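Local coordinates for protein fimbrium subunit Fim1C (Bacteroides vulgatus, PDB 4QB7) that probably forms part of the fimbrial tip, fimbriae being filamentous cell-surface appendages that mediate adhesion and biofilm formation, at residues 125-130 against 203-208; 135-140 against 266-271; 91-96 against 158-163; 188-193 against 250-255. All blocks are in the same frame, centred on the assembly; numbering follows the deposited sequence.

Contact 1: residues 125-130 against 203-208; sequences TFEVKT and YNKAVY. With SO4 (sulfate ion), chain Q.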
# COMPACT_ATOMS: atom_id res chain seq x y z
N THR A 125 0.38 12.22 -8.69
CA THR A 125 1.68 12.36 -8.06
C THR A 125 1.43 12.02 -6.59
O THR A 125 0.59 12.67 -5.93
CB THR A 125 2.30 13.72 -8.30
OG1 THR A 125 2.49 13.88 -9.70
CG2 THR A 125 3.65 13.89 -7.57
N PHE A 126 2.09 10.97 -6.11
CA PHE A 126 1.85 10.46 -4.77
C PHE A 126 3.14 10.42 -3.92
O PHE A 126 4.19 9.97 -4.39
CB PHE A 126 1.23 9.07 -4.89
CG PHE A 126 0.89 8.35 -3.61
CD1 PHE A 126 -0.24 8.70 -2.86
CD2 PHE A 126 1.64 7.26 -3.18
CE1 PHE A 126 -0.55 8.03 -1.68
CE2 PHE A 126 1.32 6.59 -2.01
CZ PHE A 126 0.23 6.98 -1.27
N GLU A 127 3.02 10.89 -2.66
CA GLU A 127 4.08 10.88 -1.64
C GLU A 127 3.66 9.96 -0.51
O GLU A 127 2.50 9.99 -0.08
CB GLU A 127 4.39 12.28 -1.12
CG GLU A 127 5.75 12.36 -0.44
CD GLU A 127 6.07 13.55 0.44
OE1 GLU A 127 5.41 14.61 0.31
OE2 GLU A 127 7.00 13.42 1.27
N VAL A 128 4.58 9.13 -0.04
CA VAL A 128 4.36 8.19 1.06
C VAL A 128 4.37 8.98 2.38
O VAL A 128 5.31 9.72 2.65
CB VAL A 128 5.40 7.04 1.05
CG1 VAL A 128 5.19 6.11 2.23
CG2 VAL A 128 5.32 6.26 -0.25
N LYS A 129 3.29 8.81 3.18
CA LYS A 129 3.08 9.43 4.49
C LYS A 129 3.85 8.59 5.54
O LYS A 129 3.51 7.44 5.77
CB LYS A 129 1.57 9.46 4.79
CG LYS A 129 1.02 10.74 5.39
CD LYS A 129 -0.49 10.82 5.12
CE LYS A 129 -1.16 11.92 5.90
NZ LYS A 129 -2.42 12.41 5.26
N THR A 130 4.91 9.16 6.14
CA THR A 130 5.75 8.46 7.15
C THR A 130 5.42 8.88 8.60
O THR A 130 5.92 8.27 9.53
CB THR A 130 7.24 8.70 6.88
OG1 THR A 130 7.51 10.10 6.99
CG2 THR A 130 7.67 8.19 5.50
N TYR A 203 11.10 4.62 -4.20
CA TYR A 203 10.57 5.97 -4.33
C TYR A 203 9.81 6.38 -3.09
O TYR A 203 9.06 5.55 -2.53
CB TYR A 203 9.60 6.10 -5.53
CG TYR A 203 10.19 5.90 -6.91
CD1 TYR A 203 11.44 6.39 -7.24
CD2 TYR A 203 9.44 5.29 -7.92
CE1 TYR A 203 11.98 6.22 -8.51
CE2 TYR A 203 9.97 5.11 -9.20
CZ TYR A 203 11.25 5.57 -9.49
OH TYR A 203 11.81 5.40 -10.73
N ASN A 204 9.91 7.66 -2.71
CA ASN A 204 9.07 8.17 -1.64
C ASN A 204 8.00 9.05 -2.28
O ASN A 204 6.96 9.29 -1.68
CB ASN A 204 9.86 8.91 -0.56
CG ASN A 204 10.40 10.22 -1.00
OD1 ASN A 204 10.98 10.35 -2.07
ND2 ASN A 204 10.14 11.24 -0.22
N LYS A 205 8.25 9.49 -3.52
CA LYS A 205 7.35 10.31 -4.32
C LYS A 205 7.43 9.81 -5.77
O LYS A 205 8.53 9.56 -6.24
CB LYS A 205 7.73 11.80 -4.19
CG LYS A 205 6.56 12.74 -4.45
CD LYS A 205 6.97 14.21 -4.49
CE LYS A 205 5.78 15.15 -4.50
NZ LYS A 205 6.22 16.57 -4.38
N ALA A 206 6.27 9.60 -6.44
CA ALA A 206 6.26 9.06 -7.81
C ALA A 206 4.94 9.38 -8.56
O ALA A 206 3.94 9.79 -7.94
CB ALA A 206 6.50 7.56 -7.80
N VAL A 207 4.94 9.18 -9.91
CA VAL A 207 3.77 9.47 -10.74
C VAL A 207 3.10 8.15 -11.17
O VAL A 207 3.78 7.25 -11.65
CB VAL A 207 4.14 10.39 -11.96
CG1 VAL A 207 2.93 10.67 -12.86
CG2 VAL A 207 4.77 11.70 -11.48
N TYR A 208 1.80 8.02 -10.92
CA TYR A 208 0.98 6.87 -11.31
C TYR A 208 0.20 7.29 -12.55
O TYR A 208 -0.49 8.31 -12.53
CB TYR A 208 0.04 6.40 -10.18
CG TYR A 208 -0.95 5.34 -10.64
CD1 TYR A 208 -0.59 3.99 -10.71
CD2 TYR A 208 -2.24 5.69 -11.04
CE1 TYR A 208 -1.49 3.03 -11.18
CE2 TYR A 208 -3.13 4.74 -11.54
CZ TYR A 208 -2.75 3.42 -11.61
OH TYR A 208 -3.65 2.52 -12.12
S SO4 Q . 10.82 4.95 -14.19
O1 SO4 Q . 11.96 4.02 -14.33
O2 SO4 Q . 11.24 6.33 -14.46
O3 SO4 Q . 9.77 4.56 -15.13
O4 SO4 Q . 10.31 4.84 -12.83

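Contact 2: residues 135-140 against 266-271; sequences KDMIDL and EALYFI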
# COMPACT_ATOMS: atom_id res chain seq x y z
N LYS A 135 1.62 4.83 10.79
CA LYS A 135 0.24 4.40 11.02
C LYS A 135 -0.73 5.22 10.23
O LYS A 135 -1.92 4.93 10.26
CB LYS A 135 -0.10 4.40 12.53
CG LYS A 135 0.92 3.57 13.35
CD LYS A 135 0.42 3.01 14.67
CE LYS A 135 1.53 2.78 15.67
NZ LYS A 135 1.84 4.02 16.45
N ASP A 136 -0.24 6.20 9.45
CA ASP A 136 -1.07 7.08 8.63
C ASP A 136 -0.92 6.84 7.12
O ASP A 136 -1.45 7.63 6.34
CB ASP A 136 -0.72 8.54 8.93
CG ASP A 136 -1.13 9.08 10.28
OD1 ASP A 136 -1.82 8.35 11.03
OD2 ASP A 136 -0.76 10.25 10.60
N MSE A 137 -0.17 5.78 6.70
CA MSE A 137 0.09 5.48 5.28
C MSE A 137 -1.21 5.25 4.56
O MSE A 137 -2.14 4.66 5.12
CB MSE A 137 1.04 4.27 5.10
CG MSE A 137 2.35 4.40 5.86
SE MSE A 137 3.50 2.90 5.63
CE MSE A 137 4.61 3.56 4.33
N ILE A 138 -1.29 5.77 3.34
CA ILE A 138 -2.47 5.69 2.50
C ILE A 138 -2.45 4.41 1.66
O ILE A 138 -1.43 4.09 1.05
CB ILE A 138 -2.52 6.97 1.63
CG1 ILE A 138 -2.59 8.29 2.47
CG2 ILE A 138 -3.58 6.90 0.53
CD1 ILE A 138 -3.67 8.40 3.52
N ASP A 139 -3.57 3.69 1.63
CA ASP A 139 -3.74 2.51 0.76
C ASP A 139 -4.41 3.06 -0.51
O ASP A 139 -5.64 3.10 -0.60
CB ASP A 139 -4.55 1.41 1.47
CG ASP A 139 -4.90 0.19 0.63
OD1 ASP A 139 -4.28 0.01 -0.44
OD2 ASP A 139 -5.82 -0.58 1.06
N LEU A 140 -3.58 3.57 -1.45
CA LEU A 140 -4.02 4.18 -2.70
C LEU A 140 -4.59 3.14 -3.62
O LEU A 140 -3.89 2.20 -4.01
CB LEU A 140 -2.87 4.95 -3.39
CG LEU A 140 -3.21 5.65 -4.72
CD1 LEU A 140 -4.14 6.84 -4.51
CD2 LEU A 140 -1.95 6.04 -5.48
N GLU A 266 -2.44 -3.61 11.39
CA GLU A 266 -1.43 -2.72 10.84
C GLU A 266 -0.55 -3.38 9.74
O GLU A 266 -0.18 -4.56 9.83
CB GLU A 266 -0.57 -2.14 11.97
CG GLU A 266 -1.40 -1.18 12.83
CD GLU A 266 -0.84 -0.68 14.15
OE1 GLU A 266 0.24 -1.14 14.59
OE2 GLU A 266 -1.52 0.18 14.75
N ALA A 267 -0.27 -2.60 8.67
CA ALA A 267 0.56 -2.98 7.52
C ALA A 267 1.20 -1.73 6.90
O ALA A 267 0.76 -0.62 7.18
CB ALA A 267 -0.28 -3.71 6.48
N LEU A 268 2.24 -1.92 6.09
CA LEU A 268 2.96 -0.84 5.41
C LEU A 268 2.59 -0.84 3.96
O LEU A 268 2.48 -1.90 3.36
CB LEU A 268 4.48 -1.01 5.58
CG LEU A 268 5.04 -1.14 7.01
CD1 LEU A 268 6.47 -1.58 6.97
CD2 LEU A 268 4.96 0.18 7.78
N TYR A 269 2.39 0.35 3.37
CA TYR A 269 1.99 0.52 1.96
C TYR A 269 2.96 1.44 1.28
O TYR A 269 2.96 2.64 1.53
CB TYR A 269 0.55 1.07 1.83
CG TYR A 269 -0.45 0.42 2.74
CD1 TYR A 269 -0.91 -0.87 2.50
CD2 TYR A 269 -0.94 1.07 3.87
CE1 TYR A 269 -1.83 -1.50 3.35
CE2 TYR A 269 -1.88 0.47 4.71
CZ TYR A 269 -2.31 -0.82 4.45
OH TYR A 269 -3.18 -1.44 5.30
N PHE A 270 3.77 0.87 0.39
CA PHE A 270 4.82 1.63 -0.31
C PHE A 270 4.57 1.73 -1.80
O PHE A 270 3.91 0.85 -2.35
CB PHE A 270 6.17 0.91 -0.11
CG PHE A 270 6.80 1.05 1.25
CD1 PHE A 270 7.51 2.19 1.60
CD2 PHE A 270 6.69 0.03 2.19
CE1 PHE A 270 8.09 2.31 2.87
CE2 PHE A 270 7.30 0.14 3.44
CZ PHE A 270 7.99 1.29 3.78
N ILE A 271 5.19 2.76 -2.48
CA ILE A 271 5.25 2.86 -3.93
C ILE A 271 6.07 1.61 -4.33
O ILE A 271 7.13 1.35 -3.72
CB ILE A 271 5.84 4.21 -4.43
CG1 ILE A 271 4.97 5.40 -4.00
CG2 ILE A 271 6.01 4.19 -5.95
CD1 ILE A 271 5.64 6.70 -4.03
O HOH W 1 1.35 4.87 1.16

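Contact 3: residues 91-96 against 158-163; sequences ITFFAY and GTVQFK. With SO4 (sulfate ion), chain M.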
# COMPACT_ATOMS: atom_id res chain seq x y z
N ILE A 91 -18.96 8.21 -22.54
CA ILE A 91 -18.25 8.77 -21.37
C ILE A 91 -17.29 7.73 -20.82
O ILE A 91 -17.68 6.58 -20.59
CB ILE A 91 -19.18 9.34 -20.25
CG1 ILE A 91 -20.23 10.34 -20.81
CG2 ILE A 91 -18.34 10.02 -19.15
CD1 ILE A 91 -21.37 10.50 -19.85
N THR A 92 -16.03 8.13 -20.64
CA THR A 92 -14.98 7.29 -20.09
C THR A 92 -14.70 7.77 -18.67
O THR A 92 -14.49 8.97 -18.42
CB THR A 92 -13.74 7.27 -21.00
OG1 THR A 92 -14.03 6.43 -22.09
CG2 THR A 92 -12.51 6.70 -20.30
N PHE A 93 -14.70 6.81 -17.74
CA PHE A 93 -14.49 7.07 -16.33
C PHE A 93 -13.18 6.49 -15.85
O PHE A 93 -12.67 5.51 -16.40
CB PHE A 93 -15.67 6.49 -15.51
CG PHE A 93 -17.02 7.06 -15.87
CD1 PHE A 93 -17.77 6.52 -16.92
CD2 PHE A 93 -17.55 8.14 -15.17
CE1 PHE A 93 -19.01 7.07 -17.27
CE2 PHE A 93 -18.79 8.69 -15.52
CZ PHE A 93 -19.52 8.14 -16.56
N PHE A 94 -12.63 7.14 -14.81
CA PHE A 94 -11.47 6.77 -14.00
C PHE A 94 -11.81 7.14 -12.57
O PHE A 94 -12.62 8.05 -12.35
CB PHE A 94 -10.17 7.47 -14.46
CG PHE A 94 -9.80 7.20 -15.89
CD1 PHE A 94 -9.10 6.05 -16.24
CD2 PHE A 94 -10.15 8.10 -16.90
CE1 PHE A 94 -8.76 5.80 -17.57
CE2 PHE A 94 -9.79 7.85 -18.23
CZ PHE A 94 -9.13 6.70 -18.56
N ALA A 95 -11.21 6.46 -11.60
CA ALA A 95 -11.48 6.77 -10.20
C ALA A 95 -10.26 6.43 -9.35
O ALA A 95 -9.47 5.58 -9.75
CB ALA A 95 -12.69 5.99 -9.71
N TYR A 96 -10.13 7.09 -8.20
CA TYR A 96 -9.06 6.84 -7.21
C TYR A 96 -9.66 6.99 -5.80
O TYR A 96 -10.72 7.58 -5.61
CB TYR A 96 -7.84 7.80 -7.42
CG TYR A 96 -8.10 9.19 -6.90
CD1 TYR A 96 -8.85 10.10 -7.64
CD2 TYR A 96 -7.71 9.56 -5.61
CE1 TYR A 96 -9.21 11.34 -7.11
CE2 TYR A 96 -8.09 10.78 -5.06
CZ TYR A 96 -8.85 11.67 -5.82
OH TYR A 96 -9.19 12.89 -5.31
N GLY A 158 -27.40 2.23 -16.90
CA GLY A 158 -27.10 3.61 -16.50
C GLY A 158 -26.19 3.75 -15.28
O GLY A 158 -26.01 4.86 -14.78
N THR A 159 -25.63 2.63 -14.79
CA THR A 159 -24.78 2.64 -13.59
C THR A 159 -23.33 2.37 -13.94
O THR A 159 -23.01 1.40 -14.64
CB THR A 159 -25.29 1.61 -12.56
OG1 THR A 159 -26.61 1.96 -12.20
CG2 THR A 159 -24.44 1.56 -11.28
N VAL A 160 -22.44 3.21 -13.38
CA VAL A 160 -21.01 3.04 -13.55
C VAL A 160 -20.54 2.19 -12.38
O VAL A 160 -20.65 2.62 -11.23
CB VAL A 160 -20.23 4.39 -13.68
CG1 VAL A 160 -18.78 4.14 -14.04
CG2 VAL A 160 -20.88 5.29 -14.73
N GLN A 161 -20.08 0.97 -12.65
CA GLN A 161 -19.58 0.12 -11.57
C GLN A 161 -18.06 0.20 -11.49
O GLN A 161 -17.36 -0.31 -12.37
CB GLN A 161 -20.02 -1.34 -11.72
CG GLN A 161 -19.63 -2.13 -10.46
CD GLN A 161 -19.71 -3.62 -10.58
OE1 GLN A 161 -19.23 -4.23 -11.55
NE2 GLN A 161 -20.25 -4.25 -9.55
N PHE A 162 -17.56 0.80 -10.41
CA PHE A 162 -16.14 0.93 -10.17
C PHE A 162 -15.64 -0.33 -9.48
O PHE A 162 -16.36 -0.95 -8.71
CB PHE A 162 -15.83 2.19 -9.36
CG PHE A 162 -16.26 3.47 -10.04
CD1 PHE A 162 -15.44 4.08 -10.99
CD2 PHE A 162 -17.49 4.06 -9.73
CE1 PHE A 162 -15.86 5.24 -11.65
CE2 PHE A 162 -17.90 5.23 -10.39
CZ PHE A 162 -17.09 5.81 -11.35
N LYS A 163 -14.41 -0.71 -9.80
CA LYS A 163 -13.68 -1.88 -9.34
C LYS A 163 -12.30 -1.35 -9.01
O LYS A 163 -11.56 -1.01 -9.92
CB LYS A 163 -13.67 -2.91 -10.48
CG LYS A 163 -13.75 -4.39 -10.14
CD LYS A 163 -14.66 -5.01 -11.21
CE LYS A 163 -14.48 -6.48 -11.47
NZ LYS A 163 -15.62 -7.01 -12.29
S SO4 M . -21.26 -8.00 -9.41
O1 SO4 M . -21.74 -9.30 -8.92
O2 SO4 M . -20.35 -8.19 -10.55
O3 SO4 M . -22.39 -7.18 -9.82
O4 SO4 M . -20.55 -7.34 -8.31

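Contact 4: residues 188-193 against 250-255; sequences IFVTGL and INVSDD. With SO4 (sulfate ion), chain K.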
# COMPACT_ATOMS: atom_id res chain seq x y z
N ILE A 188 13.81 -15.42 22.83
CA ILE A 188 14.29 -14.40 21.89
C ILE A 188 13.25 -13.30 21.85
O ILE A 188 12.05 -13.59 21.66
CB ILE A 188 14.64 -14.89 20.45
CG1 ILE A 188 15.65 -15.99 20.44
CG2 ILE A 188 15.13 -13.71 19.54
CD1 ILE A 188 15.87 -16.53 19.05
N PHE A 189 13.70 -12.05 21.99
CA PHE A 189 12.84 -10.86 21.95
C PHE A 189 13.30 -9.88 20.88
O PHE A 189 14.49 -9.52 20.86
CB PHE A 189 12.81 -10.18 23.32
CG PHE A 189 12.29 -11.04 24.43
CD1 PHE A 189 10.92 -11.17 24.66
CD2 PHE A 189 13.16 -11.73 25.27
CE1 PHE A 189 10.44 -11.98 25.70
CE2 PHE A 189 12.69 -12.51 26.32
CZ PHE A 189 11.33 -12.61 26.54
N VAL A 190 12.40 -9.45 19.99
CA VAL A 190 12.76 -8.46 18.97
C VAL A 190 12.41 -7.08 19.56
O VAL A 190 11.32 -6.90 20.12
CB VAL A 190 12.11 -8.75 17.60
CG1 VAL A 190 12.27 -7.56 16.64
CG2 VAL A 190 12.68 -10.02 16.99
N THR A 191 13.37 -6.14 19.50
CA THR A 191 13.23 -4.82 20.12
C THR A 191 13.28 -3.67 19.11
O THR A 191 12.94 -2.53 19.45
CB THR A 191 14.35 -4.65 21.16
OG1 THR A 191 15.60 -4.84 20.50
CG2 THR A 191 14.27 -5.68 22.30
N GLY A 192 13.74 -3.94 17.90
CA GLY A 192 13.88 -2.89 16.90
C GLY A 192 13.93 -3.43 15.49
O GLY A 192 14.29 -4.59 15.27
N LEU A 193 13.55 -2.60 14.53
CA LEU A 193 13.53 -2.93 13.11
C LEU A 193 13.59 -1.65 12.29
O LEU A 193 12.87 -0.69 12.57
CB LEU A 193 12.27 -3.75 12.74
CG LEU A 193 12.25 -4.35 11.33
CD1 LEU A 193 13.10 -5.59 11.24
CD2 LEU A 193 10.88 -4.69 10.93
N ILE A 250 8.81 -7.97 21.51
CA ILE A 250 7.96 -9.03 20.98
C ILE A 250 8.70 -10.36 21.19
O ILE A 250 9.81 -10.54 20.70
CB ILE A 250 7.53 -8.85 19.49
CG1 ILE A 250 6.71 -7.55 19.28
CG2 ILE A 250 6.71 -10.05 19.00
CD1 ILE A 250 7.17 -6.75 18.20
N ASN A 251 8.07 -11.28 21.95
CA ASN A 251 8.60 -12.62 22.16
C ASN A 251 8.43 -13.44 20.88
O ASN A 251 7.31 -13.78 20.52
CB ASN A 251 7.87 -13.30 23.30
CG ASN A 251 8.42 -14.63 23.68
OD1 ASN A 251 9.20 -15.25 22.98
ND2 ASN A 251 8.06 -15.07 24.85
N VAL A 252 9.55 -13.79 20.23
CA VAL A 252 9.54 -14.56 18.99
C VAL A 252 10.16 -15.98 19.18
O VAL A 252 10.61 -16.56 18.20
CB VAL A 252 10.25 -13.77 17.85
CG1 VAL A 252 9.52 -12.47 17.54
CG2 VAL A 252 11.71 -13.51 18.15
N SER A 253 10.10 -16.56 20.40
CA SER A 253 10.73 -17.84 20.78
C SER A 253 10.14 -19.13 20.16
O SER A 253 10.82 -20.16 20.21
CB SER A 253 10.74 -18.00 22.29
OG SER A 253 11.18 -16.80 22.91
N ASP A 254 8.92 -19.10 19.61
CA ASP A 254 8.26 -20.28 19.02
C ASP A 254 8.95 -20.72 17.72
O ASP A 254 8.95 -19.98 16.74
CB ASP A 254 6.77 -19.97 18.76
CG ASP A 254 5.86 -21.17 18.56
OD1 ASP A 254 6.38 -22.28 18.22
OD2 ASP A 254 4.63 -21.01 18.70
N ASP A 255 9.52 -21.91 17.72
CA ASP A 255 10.24 -22.44 16.56
C ASP A 255 9.30 -23.11 15.54
O ASP A 255 9.69 -23.33 14.38
CB ASP A 255 11.30 -23.45 17.03
CG ASP A 255 10.70 -24.70 17.65
OD1 ASP A 255 10.12 -24.59 18.76
OD2 ASP A 255 10.82 -25.79 17.02
S SO4 K . 16.61 -1.67 20.70
O1 SO4 K . 16.78 -2.87 21.42
O2 SO4 K . 17.90 -1.03 20.61
O3 SO4 K . 16.16 -2.01 19.38
O4 SO4 K . 15.61 -0.79 21.38

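Contact 1: residues 125-130 against 203-208
E127 and K205 both swing CG to the far side of CB from their own backbone N (chi1 -161° and -155°), and the two extended chains then cross at a slant on one face of the sheet, with CB of E127 4.0 Å from CG of K205. The methylenes do the touching: OE1 of E127 and NZ of K205 remain 5.1 Å apart, so their opposite charges can attract only at longer range. T125 adds to the same face. Its methyl CG2 approaches CE of K205 at 3.9 Å, while OG1 faces the methyl CG2 of V207 at 3.6 Å.

Beneath these side chains lies an antiparallel beta pairing that joins strands 123-127 and 203-209 of a five-stranded sheet within the fimbrillin-like fold. F126 and A206 form the hydrogen-bonded pair: F126 N gives a nearly straight bond to A206 O (2.9 Å, 173° at the hydrogen), and A206 N returns one to F126 O at 2.9 Å. The pairs T125 with V207 and E127 with K205 are non-hydrogen-bonded and flank it. A third backbone bond, V128 N to N204 O at 2.9 Å, extends the grip past the end of strand 125-127 to the place where the other chain turns a corner at N204 and K205. F126 and A206 point to the opposite, buried face, where both meet W215 and F126 also packs on L168. Away from the pairing, Y203 OH donates to O4 of a sulfate ion at 2.6 Å, the oxygen lying at the edge of the ring and in its plane; the sulfate probably came from the crystallisation liquor.

Contact 2: residues 135-140 against 266-271
A Met-aromatic contact fastens the loop 135-140 to the strand 268-270: selenomethionine M137 lies over one face of the F270 ring. Its terminal methyl does the nearer work, with CE 4.1 Å from the ring centroid and 14° off the normal, displaced toward the rim. SE stands above the same face at a greater distance, 5.3 Å from the centroid. The chain of M137 is straight through chi2 and bends at chi3 (98°), which turns CE toward F270 while SE stays against CD2 of L268 at 3.8 Å. CB of M137 meets the Y269 ring at its edge.

The other face-on contact belongs to D139, whose CB sits over the centre of the Y269 ring, 4.2 Å from the centroid and just 2° off the normal. The methylene makes this CH-pi approach, while OD1 of the carboxylate is hydrogen-bonded to ND1 of H166.

No direct hydrogen bond joins the two segments. A water links them instead, donating to I138 O (2.9 Å) and to Y269 O (2.8 Å), and so serves two backbone carbonyls at once. At the more exposed end, CD of K135 lies 3.4 Å from OE2 of E266, but NZ stays 5.4 Å from that oxygen, and the pair makes no salt bridge. In the fimbrillin-like fold, the contact lays the loop between strands 123-127 and 141-143 over strand 259-270, which is hydrogen-bonded through L268 and F270 to strand 159-178 of the large mixed sheet.

Contact 3: residues 91-96 against 158-163
Strands 91-96 and 159-162 run 39° apart with their axes 8.9 Å from each other at closest approach, too far for backbone pairing, and F93 faces V160 across a CA separation of 8.2 Å. Side chains make nearly all of the contact, and the residues that carry it are buried. V160 is the wedge: its methyl CG2 lies over one face of the F93 ring, 3.8 Å from the centroid and 20° off the normal, while I91 CG2 covers the opposite face. With chi1 at -172°, the second methyl, CG1, is set over a face of the F162 ring and also touches F93 at CG and CD1, whereas CG2 keeps to F93. F162 reaches back to the first strand. Its CD1 is 3.6 Å from CB of A95 and its CE1 4.1 Å from CB of F93, both approaches being oblique to the ring.

Both strands belong to one mixed sheet and flank strand 141-143, which pairs with each; the contact passes across that middle strand. Strand 40-47 lines it further, with F40 edge-to-face on F162 and I42 and A44 against F93, and L16 of strand 15-18 also packs on F162.

Contact 4: residues 188-193 against 250-255
A short antiparallel bridge followed by an Asx turn joins strand 188-193 to residues 250-253. V190 and I250 are the hydrogen-bonded pair, with V190 N to I250 O at 2.9 Å and I250 N to V190 O at 3.1 Å. F189 and N251 form the adjacent non-hydrogen-bonded pair. V252 N then bonds to I188 O at 2.9 Å, after which a side chain takes over from the backbone: I188 N donates to S253 OG at 3.0 Å.

The turn fixes that hydroxyl. N251 OD1 accepts from S253 N at 3.0 Å, the bond that defines the Asx turn, and S253 OG also donates to it, although the modelled length of that second bond is doubtful. N251 thus holds in place the serine whose OG accepts from I188 N. In the fold, this bridge lies in an antiparallel sheet where strand 186-196 also pairs with 286-296; T191 and G192 together face N290 there, a classic beta bulge. A sulfate ion bound by N290 ND2 lies beside OG1 of T191, though the modelled bond to that hydroxyl is too short to be trusted.

On the side of F189 and N251, the ring comes against the asparagine obliquely, CE1 of F189 lying 3.8 Å from CB of N251 with ring and amide planes 50° apart. On the other side, chi1 of V252 (-62°) sets CG1 anti to the carbonyl carbon and thereby leaves CG2 between the backbone N and that carbon, which puts this one methyl 3.7 Å from CG2 of I188 and 3.8 Å from CG2 of V190. V176 of strand 159-178 and L261 pack against V252 and V190 respectively.

How the contacts relate
Contacts 1 and 2 are direct neighbours, their centres 11 Å apart, and touch: V128 CG1 meets M137 CE at 3.4 Å, and CD1 of I271 packs against F126 O. Contact 3 lies about 25 Å from contact 2, centre to centre, without touching it, yet both reach the same sheet through the adjacent strands 159-178 and 259-270. Contact 4 is nested in the chain loop that contact 2 closes; their centres lie 24 Å apart and their nearest atoms about 7 Å. Contacts 3 and 4, with centres 46 Å apart, occupy opposite sides of the molecule's centre. Sulfates at contacts 1, 3 and 4 probably derive from the crystallisation liquor.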